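Local coordinates for hemerythrin HHE cation binding domain protein (Mycobacterium kansasii, PDB 6Q09) that binds a pair of iron ions, or zinc, in a hemerythrin-like helical bundle, though what it does with them is not clear, at residues V10-V15 against E141-R146; E14-H19 against D52-I57; R81-Q86 against T109-H114. All coordinates share one frame; numbering follows the deposited sequence.

Contact 1: V10-V15 against E141-R146. Unlike the reference sequence in segment 10-15: Val-10 (reference Met).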
ATOM      1  N   VAL A  10       0.171   5.186  20.133  1.00 64.59           N
ATOM      2  CA  VAL A  10      -0.254   4.653  18.845  1.00 60.01           C
ATOM      3  C   VAL A  10      -0.344   3.133  18.939  1.00 64.19           C
ATOM      4  O   VAL A  10       0.275   2.496  19.800  1.00 76.33           O
ATOM      5  CB  VAL A  10       0.692   5.085  17.698  1.00 60.21           C
ATOM      6  CG1 VAL A  10       1.839   4.093  17.524  1.00 59.54           C
ATOM      7  CG2 VAL A  10      -0.086   5.247  16.411  1.00 60.13           C
ATOM      8  N   ASN A  11      -1.142   2.533  18.050  1.00 45.50           N
ATOM      9  CA  ASN A  11      -1.206   1.081  17.963  1.00 40.84           C
ATOM     10  C   ASN A  11      -1.226   0.660  16.501  1.00 39.73           C
ATOM     11  O   ASN A  11      -1.407   1.479  15.595  1.00 38.01           O
ATOM     12  CB  ASN A  11      -2.396   0.501  18.746  1.00 41.25           C
ATOM     13  CG  ASN A  11      -3.744   0.804  18.123  1.00 42.20           C
ATOM     14  OD1 ASN A  11      -3.935   0.712  16.911  1.00 39.47           O
ATOM     15  ND2 ASN A  11      -4.711   1.147  18.977  1.00 49.41           N
ATOM     16  N   ALA A  12      -1.031  -0.646  16.285  1.00 33.75           N
ATOM     17  CA  ALA A  12      -0.809  -1.155  14.932  1.00 33.64           C
ATOM     18  C   ALA A  12      -1.975  -0.814  14.009  1.00 35.30           C
ATOM     19  O   ALA A  12      -1.766  -0.521  12.822  1.00 34.20           O
ATOM     20  CB  ALA A  12      -0.599  -2.663  14.968  1.00 35.71           C
ATOM     21  N   TYR A  13      -3.203  -0.911  14.535  1.00 33.88           N
ATOM     22  CA  TYR A  13      -4.398  -0.620  13.751  1.00 37.99           C
ATOM     23  C   TYR A  13      -4.393   0.821  13.289  1.00 34.46           C
ATOM     24  O   TYR A  13      -4.682   1.113  12.123  1.00 33.62           O
ATOM     25  CB  TYR A  13      -5.653  -0.899  14.571  1.00 39.11           C
ATOM     26  CG  TYR A  13      -5.723  -2.301  15.161  1.00 45.04           C
ATOM     27  CD1 TYR A  13      -5.169  -3.389  14.489  1.00 35.20           C
ATOM     28  CD2 TYR A  13      -6.361  -2.531  16.375  1.00 43.79           C
ATOM     29  CE1 TYR A  13      -5.260  -4.678  15.015  1.00 37.95           C
ATOM     30  CE2 TYR A  13      -6.436  -3.815  16.920  1.00 43.60           C
ATOM     31  CZ  TYR A  13      -5.887  -4.881  16.229  1.00 37.11           C
ATOM     32  OH  TYR A  13      -5.973  -6.152  16.771  1.00 41.52           O
ATOM     33  N   GLU A  14      -4.101   1.745  14.205  1.00 31.69           N
ATOM     34  CA  GLU A  14      -4.136   3.153  13.816  1.00 38.37           C
ATOM     35  C   GLU A  14      -3.060   3.461  12.788  1.00 35.56           C
ATOM     36  O   GLU A  14      -3.276   4.265  11.882  1.00 34.80           O
ATOM     37  CB  GLU A  14      -3.949   4.053  15.033  1.00 50.42           C
ATOM     38  CG  GLU A  14      -4.924   3.806  16.167  1.00 58.67           C
ATOM     39  CD  GLU A  14      -4.613   4.655  17.383  1.00 65.82           C
ATOM     40  OE1 GLU A  14      -3.436   5.041  17.540  1.00 70.48           O
ATOM     41  OE2 GLU A  14      -5.541   4.941  18.173  1.00 71.57           O
ATOM     42  N   VAL A  15      -1.887   2.837  12.899  1.00 28.46           N
ATOM     43  CA  VAL A  15      -0.855   3.074  11.895  1.00 28.06           C
ATOM     44  C   VAL A  15      -1.363   2.723  10.502  1.00 31.88           C
ATOM     45  O   VAL A  15      -1.200   3.501   9.550  1.00 28.39           O
ATOM     46  CB  VAL A  15       0.418   2.279  12.230  1.00 29.55           C
ATOM     47  CG1 VAL A  15       1.429   2.442  11.081  1.00 32.95           C
ATOM     48  CG2 VAL A  15       0.982   2.764  13.552  1.00 30.43           C
ATOM     49  N   GLU A 141       4.417   0.950  17.299  1.00 39.01           N
ATOM     50  CA  GLU A 141       5.629   1.763  17.335  1.00 37.11           C
ATOM     51  C   GLU A 141       6.689   1.211  16.398  1.00 33.43           C
ATOM     52  O   GLU A 141       7.406   1.987  15.749  1.00 37.66           O
ATOM     53  CB  GLU A 141       6.189   1.862  18.763  1.00 45.22           C
ATOM     54  CG  GLU A 141       5.391   2.764  19.715  1.00 53.93           C
ATOM     55  CD  GLU A 141       5.331   4.243  19.289  1.00 65.91           C
ATOM     56  OE1 GLU A 141       4.628   5.031  19.966  1.00 68.47           O
ATOM     57  OE2 GLU A 141       5.980   4.638  18.289  1.00 70.49           O
ATOM     58  N   LYS A 142       6.829  -0.124  16.344  1.00 32.90           N
ATOM     59  CA  LYS A 142       7.757  -0.750  15.403  1.00 30.04           C
ATOM     60  C   LYS A 142       7.377  -0.409  13.963  1.00 31.52           C
ATOM     61  O   LYS A 142       8.235  -0.063  13.142  1.00 34.93           O
ATOM     62  CB  LYS A 142       7.770  -2.263  15.604  1.00 34.11           C
ATOM     63  N   MET A 143       6.089  -0.493  13.650  1.00 31.23           N
ATOM     64  CA  MET A 143       5.617  -0.222  12.288  1.00 26.88           C
ATOM     65  C   MET A 143       5.847   1.228  11.900  1.00 27.72           C
ATOM     66  O   MET A 143       6.287   1.519  10.782  1.00 33.93           O
ATOM     67  CB  MET A 143       4.147  -0.597  12.178  1.00 28.95           C
ATOM     68  CG  MET A 143       3.925  -2.090  12.109  1.00 34.02           C
ATOM     69  SD  MET A 143       2.217  -2.531  12.434  1.00 33.31           S
ATOM     70  CE  MET A 143       1.362  -1.771  11.043  1.00 36.88           C
ATOM     71  N   ALA A 144       5.542   2.160  12.800  1.00 33.18           N
ATOM     72  CA  ALA A 144       5.757   3.565  12.476  1.00 35.01           C
ATOM     73  C   ALA A 144       7.223   3.828  12.185  1.00 35.87           C
ATOM     74  O   ALA A 144       7.558   4.536  11.236  1.00 35.67           O
ATOM     75  CB  ALA A 144       5.251   4.456  13.613  1.00 34.14           C
ATOM     76  N   ALA A 145       8.119   3.251  12.991  1.00 33.44           N
ATOM     77  CA  ALA A 145       9.552   3.423  12.775  1.00 38.87           C
ATOM     78  C   ALA A 145       9.991   2.786  11.466  1.00 33.72           C
ATOM     79  O   ALA A 145      10.781   3.366  10.713  1.00 33.04           O
ATOM     80  CB  ALA A 145      10.332   2.811  13.942  1.00 32.43           C
ATOM     81  N   ARG A 146       9.512   1.574  11.196  1.00 30.69           N
ATOM     82  CA  ARG A 146       9.933   0.873  10.001  1.00 26.14           C
ATOM     83  C   ARG A 146       9.373   1.552   8.755  1.00 30.20           C
ATOM     84  O   ARG A 146      10.027   1.554   7.704  1.00 29.70           O
ATOM     85  CB  ARG A 146       9.501  -0.587  10.086  1.00 30.11           C
ATOM     86  CG  ARG A 146      10.109  -1.501   9.014  1.00 34.63           C
ATOM     87  CD  ARG A 146      11.581  -1.881   9.320  1.00 33.31           C
ATOM     88  NE  ARG A 146      11.699  -2.724  10.509  1.00 34.47           N
ATOM     89  CZ  ARG A 146      11.562  -4.047  10.504  1.00 33.05           C
ATOM     90  NH1 ARG A 146      11.332  -4.694   9.362  1.00 33.29           N
ATOM     91  NH2 ARG A 146      11.662  -4.730  11.643  1.00 33.43           N
TER
HETATM   92  O   HOH W   1       2.684   4.689  21.754  1.00 58.96           O
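Glu-141 OE1 accepts from water 1 at 2.7 Å, and the same water takes the backbone N-H of Val-10, so a single bridge ties the loop just before helix 12-32 to helix 133-161. The carboxylate also lies against Val-10, with OE1 3.8 Å from its CG1 methyl; the two side chains meet at a slant. A bend at the second torsion of Glu-141 (chi2 -62°) turns the acid back to this place. Val-10 stands where the reference sequence has methionine.

Deeper in, Met-143 carries the apolar part. Its SD touches Ala-12 CB at 3.8 Å, and the curl at the end of the chain (chi3 65°) lays CE beside Ala-12 O, also 3.8 Å, and 4.2 Å from Val-15 CG1. No direct hydrogen bond crosses.

The helix opposite Met-143 begins with a capping box: Glu-14 N gives a nearly straight bond to Asn-11 OD1 (2.9 Å, 162°), approaching tilted from the carbonyl plane, while the return bond from Asn-11 N to Glu-14 OE1 is weak.

Met-143 also packs on Ile-57 and Leu-61 of helix 38-65, and Ala-12 rests on Leu-139. Helix 133-161 therefore packs against both helix 12-32 and helix 38-65, outside the four helices that supply metal ligands.

Contact 2: E14-H19 against D52-I57. With FE (Fe (III) ion), chain B.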
ATOM      1  N   GLU A  14      -4.101   1.745  14.205  1.00 31.69           N
ATOM      2  CA  GLU A  14      -4.136   3.153  13.816  1.00 38.37           C
ATOM      3  C   GLU A  14      -3.060   3.461  12.788  1.00 35.56           C
ATOM      4  O   GLU A  14      -3.276   4.265  11.882  1.00 34.80           O
ATOM      5  CB  GLU A  14      -3.949   4.053  15.033  1.00 50.42           C
ATOM      6  CG  GLU A  14      -4.924   3.806  16.167  1.00 58.67           C
ATOM      7  CD  GLU A  14      -4.613   4.655  17.383  1.00 65.82           C
ATOM      8  OE1 GLU A  14      -3.436   5.041  17.540  1.00 70.48           O
ATOM      9  OE2 GLU A  14      -5.541   4.941  18.173  1.00 71.57           O
ATOM     10  N   VAL A  15      -1.887   2.837  12.899  1.00 28.46           N
ATOM     11  CA  VAL A  15      -0.855   3.074  11.895  1.00 28.06           C
ATOM     12  C   VAL A  15      -1.363   2.723  10.502  1.00 31.88           C
ATOM     13  O   VAL A  15      -1.200   3.501   9.550  1.00 28.39           O
ATOM     14  CB  VAL A  15       0.418   2.279  12.230  1.00 29.55           C
ATOM     15  CG1 VAL A  15       1.429   2.442  11.081  1.00 32.95           C
ATOM     16  CG2 VAL A  15       0.982   2.764  13.552  1.00 30.43           C
ATOM     17  N   LEU A  16      -1.987   1.546  10.362  1.00 31.27           N
ATOM     18  CA  LEU A  16      -2.440   1.100   9.045  1.00 33.04           C
ATOM     19  C   LEU A  16      -3.647   1.897   8.582  1.00 34.05           C
ATOM     20  O   LEU A  16      -3.748   2.248   7.398  1.00 34.96           O
ATOM     21  CB  LEU A  16      -2.793  -0.384   9.069  1.00 34.17           C
ATOM     22  CG  LEU A  16      -1.566  -1.270   9.214  1.00 31.91           C
ATOM     23  CD1 LEU A  16      -2.011  -2.694   9.451  1.00 36.99           C
ATOM     24  CD2 LEU A  16      -0.691  -1.170   7.974  1.00 34.72           C
ATOM     25  N   LYS A  17      -4.577   2.182   9.489  1.00 30.07           N
ATOM     26  CA  LYS A  17      -5.757   2.931   9.057  1.00 31.11           C
ATOM     27  C   LYS A  17      -5.384   4.342   8.616  1.00 39.08           C
ATOM     28  O   LYS A  17      -5.882   4.831   7.591  1.00 36.52           O
ATOM     29  CB  LYS A  17      -6.790   2.969  10.170  1.00 35.37           C
ATOM     30  CG  LYS A  17      -7.451   1.641  10.437  1.00 36.28           C
ATOM     31  CD  LYS A  17      -8.312   1.770  11.678  1.00 50.18           C
ATOM     32  CE  LYS A  17      -9.726   1.391  11.415  1.00 58.98           C
ATOM     33  NZ  LYS A  17     -10.558   1.773  12.591  1.00 65.29           N
ATOM     34  N   GLU A  18      -4.522   5.021   9.373  1.00 34.33           N
ATOM     35  CA  GLU A  18      -4.105   6.353   8.942  1.00 36.06           C
ATOM     36  C   GLU A  18      -3.324   6.292   7.640  1.00 37.05           C
ATOM     37  O   GLU A  18      -3.453   7.180   6.792  1.00 36.40           O
ATOM     38  CB  GLU A  18      -3.260   7.033  10.009  1.00 35.53           C
ATOM     39  CG  GLU A  18      -3.987   7.289  11.316  1.00 52.90           C
ATOM     40  CD  GLU A  18      -3.049   7.724  12.430  1.00 68.39           C
ATOM     41  OE1 GLU A  18      -1.857   7.982  12.144  1.00 72.15           O
ATOM     42  OE2 GLU A  18      -3.504   7.800  13.593  1.00 76.98           O
ATOM     43  N   HIS A  19      -2.490   5.270   7.465  1.00 32.55           N
ATOM     44  CA  HIS A  19      -1.766   5.201   6.204  1.00 30.59           C
ATOM     45  C   HIS A  19      -2.707   4.902   5.044  1.00 31.81           C
ATOM     46  O   HIS A  19      -2.467   5.356   3.922  1.00 31.45           O
ATOM     47  CB  HIS A  19      -0.655   4.152   6.259  1.00 22.97           C
ATOM     48  CG  HIS A  19       0.417   4.397   5.244  1.00 30.00           C
ATOM     49  ND1 HIS A  19       0.934   3.404   4.450  1.00 32.14           N
ATOM     50  CD2 HIS A  19       1.005   5.551   4.832  1.00 31.63           C
ATOM     51  CE1 HIS A  19       1.816   3.923   3.611  1.00 31.17           C
ATOM     52  NE2 HIS A  19       1.888   5.223   3.831  1.00 27.81           N
ATOM     53  N   ASP A  52       4.632   0.996  -1.797  1.00 28.18           N
ATOM     54  CA  ASP A  52       5.808   0.188  -1.499  1.00 29.19           C
ATOM     55  C   ASP A  52       5.932  -0.018  -0.001  1.00 32.81           C
ATOM     56  O   ASP A  52       5.946  -1.153   0.495  1.00 34.56           O
ATOM     57  CB  ASP A  52       7.053   0.878  -2.058  1.00 27.57           C
ATOM     58  CG  ASP A  52       8.353   0.127  -1.729  1.00 34.49           C
ATOM     59  OD1 ASP A  52       8.268  -1.090  -1.523  1.00 40.23           O
ATOM     60  OD2 ASP A  52       9.433   0.741  -1.682  1.00 40.01           O
ATOM     61  N   ILE A  53       5.950   1.082   0.743  1.00 23.51           N
ATOM     62  CA  ILE A  53       6.229   0.925   2.172  1.00 29.84           C
ATOM     63  C   ILE A  53       5.024   0.331   2.903  1.00 30.04           C
ATOM     64  O   ILE A  53       5.192  -0.354   3.926  1.00 27.04           O
ATOM     65  CB  ILE A  53       6.702   2.254   2.780  1.00 32.55           C
ATOM     66  CG1 ILE A  53       5.571   3.235   2.994  1.00 38.28           C
ATOM     67  CG2 ILE A  53       7.789   2.879   1.912  1.00 35.61           C
ATOM     68  CD1 ILE A  53       6.087   4.685   3.187  1.00 38.98           C
ATOM     69  N   HIS A  54       3.798   0.557   2.397  1.00 28.00           N
ATOM     70  CA  HIS A  54       2.616  -0.028   3.020  1.00 25.26           C
ATOM     71  C   HIS A  54       2.634  -1.547   2.944  1.00 24.80           C
ATOM     72  O   HIS A  54       2.464  -2.245   3.960  1.00 26.44           O
ATOM     73  CB  HIS A  54       1.335   0.509   2.348  1.00 24.77           C
ATOM     74  CG  HIS A  54       0.080   0.164   3.087  1.00 23.66           C
ATOM     75  ND1 HIS A  54      -0.371   0.887   4.167  1.00 30.92           N
ATOM     76  CD2 HIS A  54      -0.837  -0.812   2.880  1.00 29.80           C
ATOM     77  CE1 HIS A  54      -1.510   0.370   4.602  1.00 30.32           C
ATOM     78  NE2 HIS A  54      -1.803  -0.674   3.846  1.00 31.40           N
ATOM     79  N   PHE A  55       2.855  -2.084   1.754  1.00 25.14           N
ATOM     80  CA  PHE A  55       2.835  -3.534   1.640  1.00 30.57           C
ATOM     81  C   PHE A  55       3.990  -4.140   2.414  1.00 29.26           C
ATOM     82  O   PHE A  55       3.863  -5.253   2.934  1.00 25.60           O
ATOM     83  CB  PHE A  55       2.887  -3.970   0.184  1.00 31.25           C
ATOM     84  CG  PHE A  55       1.570  -3.780  -0.549  1.00 30.80           C
ATOM     85  CD1 PHE A  55       0.430  -3.387   0.146  1.00 27.90           C
ATOM     86  CD2 PHE A  55       1.477  -4.014  -1.906  1.00 39.92           C
ATOM     87  CE1 PHE A  55      -0.804  -3.199  -0.521  1.00 40.67           C
ATOM     88  CE2 PHE A  55       0.262  -3.836  -2.571  1.00 36.98           C
ATOM     89  CZ  PHE A  55      -0.877  -3.425  -1.866  1.00 37.43           C
ATOM     90  N   ARG A  56       5.103  -3.415   2.513  1.00 28.60           N
ATOM     91  CA  ARG A  56       6.265  -3.941   3.227  1.00 30.85           C
ATOM     92  C   ARG A  56       6.012  -3.995   4.725  1.00 27.68           C
ATOM     93  O   ARG A  56       6.347  -4.984   5.387  1.00 26.39           O
ATOM     94  CB  ARG A  56       7.493  -3.084   2.925  1.00 32.43           C
ATOM     95  CG  ARG A  56       8.651  -3.852   2.378  1.00 47.83           C
ATOM     96  CD  ARG A  56       9.743  -2.907   1.943  1.00 44.34           C
ATOM     97  NE  ARG A  56       9.703  -2.720   0.505  1.00 37.00           N
ATOM     98  CZ  ARG A  56      10.346  -3.508  -0.343  1.00 49.64           C
ATOM     99  NH1 ARG A  56      11.078  -4.519   0.132  1.00 48.75           N
ATOM    100  NH2 ARG A  56      10.269  -3.287  -1.647  1.00 51.32           N
ATOM    101  N   ILE A  57       5.451  -2.934   5.303  1.00 27.81           N
ATOM    102  CA  ILE A  57       5.202  -3.043   6.731  0.57 28.85           C
ATOM    103  C   ILE A  57       4.135  -4.095   7.011  1.00 28.12           C
ATOM    104  O   ILE A  57       4.221  -4.781   8.037  1.00 27.37           O
ATOM    105  CB  ILE A  57       4.869  -1.683   7.375  0.57 29.31           C
ATOM    106  CG1 ILE A  57       3.508  -1.156   6.935  0.57 22.40           C
ATOM    107  CG2 ILE A  57       5.967  -0.663   7.073  0.57 29.51           C
ATOM    108  CD1 ILE A  57       2.840  -0.415   8.070  0.57 30.94           C
TER
HETATM  109 FE    FE B 300      -3.209  -1.975   3.947  0.75 33.59          FE
HETATM  110  O   HOH W   2      -3.302  -2.411   2.300  1.00 32.54           O
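This contact belongs to the diiron site of the hemerythrin four-helix bundle: His-54 is a first-shell ligand and His-19 a second-shell partner. His-54 NE2 binds the chain B iron at 1.9 Å. Across the ring its ND1 donates to His-19 ND1 at 2.8 Å, with an N-H...N angle of 153°; the acceptor lies in the His-54 ring plane, whereas the donor is somewhat tilted from that of His-19. The imidazoles therefore meet at their edges, planes at 29° and neither over the other's face. In His-54 the ring extends away from the backbone N (chi1 -169°), which carries it into the space between the helices. Iron on one nitrogen and the hydrogen bond on the other fix the rotation of this buried ring. His-19 is held in turn by a hydrogen bond between its NE2 and Glu-50 OE1, making a chain from metal to carboxylate.

Apolar groups close around the pair. Leu-16 CD2 approaches His-54 CE1 obliquely at 3.8 Å, and Ile-53 CG1 lies 3.9 Å from His-19 CE1. In the conformer of Ile-57 described here, one of two, CD1 is 3.6 Å from Leu-16 CD2, a less certain contact in which the two side chains lie alongside, pointing opposite ways.

His-20, Glu-58 and Glu-118 complete the protein ligands of this iron. The short axes run roughly antiparallel, 11.4 Å apart at closest approach, a wide separation that the two imidazoles and the branched side chains of Leu-16 and Ile-57 span. Helix 133-161 lies over one side of the pair, with Met-143 on Leu-16 and Met-147 on both His-19 and Ile-57, while Phe-55 stacks on His-80 of helix 70-90.

Contact 3: R81-Q86 against T109-H114. With FE (Fe (III) ion), chain C.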
ATOM      1  N   ARG A  81      -0.861  -9.536  -4.352  1.00 26.45           N
ATOM      2  CA  ARG A  81      -0.429  -9.912  -5.683  1.00 28.34           C
ATOM      3  C   ARG A  81      -1.382  -9.344  -6.721  1.00 29.71           C
ATOM      4  O   ARG A  81      -0.953  -8.914  -7.797  1.00 31.23           O
ATOM      5  CB  ARG A  81      -0.331 -11.435  -5.785  1.00 39.86           C
ATOM      6  CG  ARG A  81       0.503 -11.950  -6.954  1.00 48.46           C
ATOM      7  CD  ARG A  81       0.606 -13.472  -6.934  1.00 47.10           C
ATOM      8  NE  ARG A  81       1.114 -13.996  -5.671  1.00 40.73           N
ATOM      9  CZ  ARG A  81       2.408 -14.032  -5.355  1.00 51.41           C
ATOM     10  NH1 ARG A  81       3.318 -13.558  -6.213  1.00 44.30           N
ATOM     11  NH2 ARG A  81       2.799 -14.536  -4.187  1.00 48.79           N
ATOM     12  N   GLN A  82      -2.674  -9.309  -6.402  1.00 30.95           N
ATOM     13  CA  GLN A  82      -3.649  -8.685  -7.295  1.00 35.05           C
ATOM     14  C   GLN A  82      -3.249  -7.252  -7.616  1.00 31.58           C
ATOM     15  O   GLN A  82      -3.171  -6.848  -8.788  1.00 31.08           O
ATOM     16  CB  GLN A  82      -5.041  -8.686  -6.651  1.00 36.69           C
ATOM     17  CG  GLN A  82      -5.806  -9.980  -6.690  1.00 47.44           C
ATOM     18  CD  GLN A  82      -6.222 -10.351  -8.093  1.00 41.88           C
ATOM     19  OE1 GLN A  82      -5.375 -10.705  -8.908  1.00 33.83           O
ATOM     20  NE2 GLN A  82      -7.544 -10.262  -8.398  1.00 37.24           N
ATOM     21  N   VAL A  83      -3.024  -6.463  -6.570  1.00 29.32           N
ATOM     22  CA  VAL A  83      -2.641  -5.066  -6.732  1.00 29.72           C
ATOM     23  C   VAL A  83      -1.355  -4.946  -7.544  1.00 32.83           C
ATOM     24  O   VAL A  83      -1.262  -4.121  -8.458  1.00 29.06           O
ATOM     25  CB  VAL A  83      -2.504  -4.402  -5.353  1.00 26.13           C
ATOM     26  CG1 VAL A  83      -2.003  -2.987  -5.499  1.00 30.03           C
ATOM     27  CG2 VAL A  83      -3.826  -4.446  -4.612  1.00 26.60           C
ATOM     28  N   ILE A  84      -0.331  -5.746  -7.223  1.00 29.05           N
ATOM     29  CA  ILE A  84       0.945  -5.577  -7.921  1.00 24.52           C
ATOM     30  C   ILE A  84       0.826  -5.991  -9.387  1.00 32.30           C
ATOM     31  O   ILE A  84       1.364  -5.320 -10.279  1.00 31.37           O
ATOM     32  CB  ILE A  84       2.072  -6.341  -7.184  1.00 32.19           C
ATOM     33  CG1 ILE A  84       2.341  -5.671  -5.844  1.00 35.02           C
ATOM     34  CG2 ILE A  84       3.335  -6.353  -8.020  1.00 34.31           C
ATOM     35  CD1 ILE A  84       3.142  -6.508  -4.895  1.00 47.08           C
ATOM     36  N   ASP A  85       0.098  -7.082  -9.669  1.00 35.73           N
ATOM     37  CA  ASP A  85      -0.125  -7.498 -11.051  1.00 30.55           C
ATOM     38  C   ASP A  85      -0.906  -6.435 -11.833  1.00 33.42           C
ATOM     39  O   ASP A  85      -0.650  -6.215 -13.022  1.00 35.44           O
ATOM     40  CB  ASP A  85      -0.886  -8.835 -11.099  1.00 37.47           C
ATOM     41  CG  ASP A  85       0.006 -10.057 -10.856  1.00 50.78           C
ATOM     42  OD1 ASP A  85       1.191  -9.897 -10.487  1.00 47.78           O
ATOM     43  OD2 ASP A  85      -0.498 -11.189 -11.038  1.00 57.33           O
ATOM     44  N   GLN A  86      -1.869  -5.774 -11.186  1.00 31.66           N
ATOM     45  CA  GLN A  86      -2.610  -4.728 -11.897  1.00 32.58           C
ATOM     46  C   GLN A  86      -1.748  -3.486 -12.105  1.00 31.21           C
ATOM     47  O   GLN A  86      -1.909  -2.779 -13.106  1.00 35.59           O
ATOM     48  CB  GLN A  86      -3.898  -4.355 -11.149  1.00 30.34           C
ATOM     49  CG  GLN A  86      -4.879  -3.502 -11.989  1.00 32.85           C
ATOM     50  CD  GLN A  86      -5.472  -4.285 -13.152  1.00 38.07           C
ATOM     51  OE1 GLN A  86      -5.865  -5.448 -12.998  1.00 40.42           O
ATOM     52  NE2 GLN A  86      -5.521  -3.663 -14.323  1.00 40.53           N
ATOM     53  N   THR A 109      -9.500   0.589  -8.479  1.00 40.81           N
ATOM     54  CA  THR A 109     -10.568  -0.281  -8.012  1.00 42.70           C
ATOM     55  C   THR A 109     -10.012  -1.477  -7.251  1.00 44.68           C
ATOM     56  O   THR A 109     -10.522  -1.830  -6.182  1.00 40.93           O
ATOM     57  CB  THR A 109     -11.407  -0.746  -9.194  1.00 44.19           C
ATOM     58  OG1 THR A 109     -12.222   0.349  -9.668  1.00 42.57           O
ATOM     59  CG2 THR A 109     -12.322  -1.872  -8.794  1.00 45.79           C
ATOM     60  N   VAL A 110      -8.982  -2.123  -7.812  1.00 36.82           N
ATOM     61  CA  VAL A 110      -8.370  -3.293  -7.182  1.00 35.63           C
ATOM     62  C   VAL A 110      -7.699  -2.905  -5.872  1.00 36.49           C
ATOM     63  O   VAL A 110      -7.759  -3.644  -4.880  1.00 36.38           O
ATOM     64  CB  VAL A 110      -7.367  -3.947  -8.155  1.00 41.53           C
ATOM     65  CG1 VAL A 110      -6.607  -5.079  -7.476  1.00 42.39           C
ATOM     66  CG2 VAL A 110      -8.073  -4.450  -9.399  1.00 43.67           C
ATOM     67  N   LEU A 111      -7.038  -1.750  -5.855  1.00 31.99           N
ATOM     68  CA  LEU A 111      -6.326  -1.308  -4.661  1.00 38.95           C
ATOM     69  C   LEU A 111      -7.301  -0.976  -3.535  1.00 33.29           C
ATOM     70  O   LEU A 111      -7.131  -1.425  -2.394  1.00 35.87           O
ATOM     71  CB  LEU A 111      -5.441  -0.105  -5.006  1.00 40.44           C
ATOM     72  CG  LEU A 111      -4.721   0.603  -3.849  1.00 40.40           C
ATOM     73  CD1 LEU A 111      -3.758  -0.348  -3.125  1.00 33.28           C
ATOM     74  CD2 LEU A 111      -3.982   1.830  -4.351  1.00 40.46           C
ATOM     75  N   GLU A 112      -8.347  -0.210  -3.831  1.00 40.06           N
ATOM     76  CA  GLU A 112      -9.252   0.169  -2.753  1.00 46.28           C
ATOM     77  C   GLU A 112     -10.087  -1.013  -2.266  1.00 43.04           C
ATOM     78  O   GLU A 112     -10.473  -1.046  -1.093  1.00 47.18           O
ATOM     79  CB  GLU A 112     -10.127   1.343  -3.199  1.00 59.26           C
ATOM     80  CG  GLU A 112      -9.331   2.640  -3.249  1.00 65.88           C
ATOM     81  CD  GLU A 112     -10.149   3.820  -3.708  1.00 80.57           C
ATOM     82  OE1 GLU A 112     -10.910   3.677  -4.691  1.00 83.86           O
ATOM     83  OE2 GLU A 112     -10.033   4.892  -3.079  1.00 88.81           O
ATOM     84  N   ALA A 113     -10.356  -1.993  -3.131  1.00 40.14           N
ATOM     85  CA  ALA A 113     -11.075  -3.184  -2.699  1.00 43.15           C
ATOM     86  C   ALA A 113     -10.263  -3.954  -1.668  1.00 44.21           C
ATOM     87  O   ALA A 113     -10.788  -4.363  -0.623  1.00 48.97           O
ATOM     88  CB  ALA A 113     -11.387  -4.078  -3.896  1.00 54.82           C
ATOM     89  N   HIS A 114      -8.972  -4.154  -1.957  1.00 42.40           N
ATOM     90  CA  HIS A 114      -8.066  -4.784  -1.001  1.00 40.68           C
ATOM     91  C   HIS A 114      -8.074  -4.051   0.332  1.00 37.68           C
ATOM     92  O   HIS A 114      -8.281  -4.660   1.386  1.00 38.05           O
ATOM     93  CB  HIS A 114      -6.651  -4.835  -1.562  1.00 34.37           C
ATOM     94  CG  HIS A 114      -5.614  -4.976  -0.495  1.00 46.97           C
ATOM     95  ND1 HIS A 114      -5.517  -6.099   0.303  1.00 53.61           N
ATOM     96  CD2 HIS A 114      -4.677  -4.110  -0.048  1.00 47.81           C
ATOM     97  CE1 HIS A 114      -4.536  -5.929   1.171  1.00 48.71           C
ATOM     98  NE2 HIS A 114      -4.013  -4.730   0.980  1.00 48.50           N
TER
HETATM   99 FE    FE C 301      -2.720  -4.812   2.564  0.59 33.67          FE
HETATM  100  O   HOH W   2      -3.302  -2.411   2.300  1.00 32.54           O
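Apolar contacts dominate, with Val-83 and Val-110 at their centre. Val-83 CG2 meets Val-110 CG1 at 4.0 Å, and its other methyl, CG1, slants against Leu-111 CD1, also at 4.0 Å. Val-110 points its CG1 away from its own backbone N (chi1 174°), which sets that methyl against the backbone of the opposing helix, 3.9 Å from Val-83 N; its second methyl, CG2, meets the aliphatic CG of Gln-86 at 4.2 Å. Gln-82 likewise contributes its CB rather than its amide. The helices run antiparallel (165°) and close, with the CA atoms of Val-83 and Leu-111 only 5.7 Å apart.

The metal contact belongs to His-114. Its CB is touched by Val-83 CG2, and its NE2 binds the chain C iron at 2.0 Å. The metal sits off the symmetric direction from NE2: the chain C iron is 2.5 Å from His-114 CE1 but 3.3 Å from CD2. His-80, Glu-58 and Glu-118 are further ligands, and Glu-79 makes a weak hydrogen bond to ND1.

Hydrogen bonds across the two segments are absent. Cohesion here consequently rests on close methyl packing, while the strong directional bonds of the side chains are those to iron: His-114 and, from helix 70-90, His-80 bind the same metal next to the Val-83 packing.

Overall arrangement
Contacts 2 and 3 serve the two halves of the diiron centre, each providing a histidine to one iron, and share water 2. Their centres are about 15 Å apart, but Phe-55 joins them: its CE2 is 3.8 Å from Val-83 CG1, and its CE1 is 3.9 Å from His-114 NE2. Glu-58 and Glu-118 each bind both irons, one carboxylate oxygen to each. Contacts 1 and 2 share Glu-14 and Val-15, and their centres are about 8 Å apart; Met-143 CE touches Leu-16 CG at 3.5 Å, and the side chain of Met-143 is about 8 Å from a bound iron. Contacts 1 and 3 lie on opposite sides of the chain's centre, about 23 Å apart between centres.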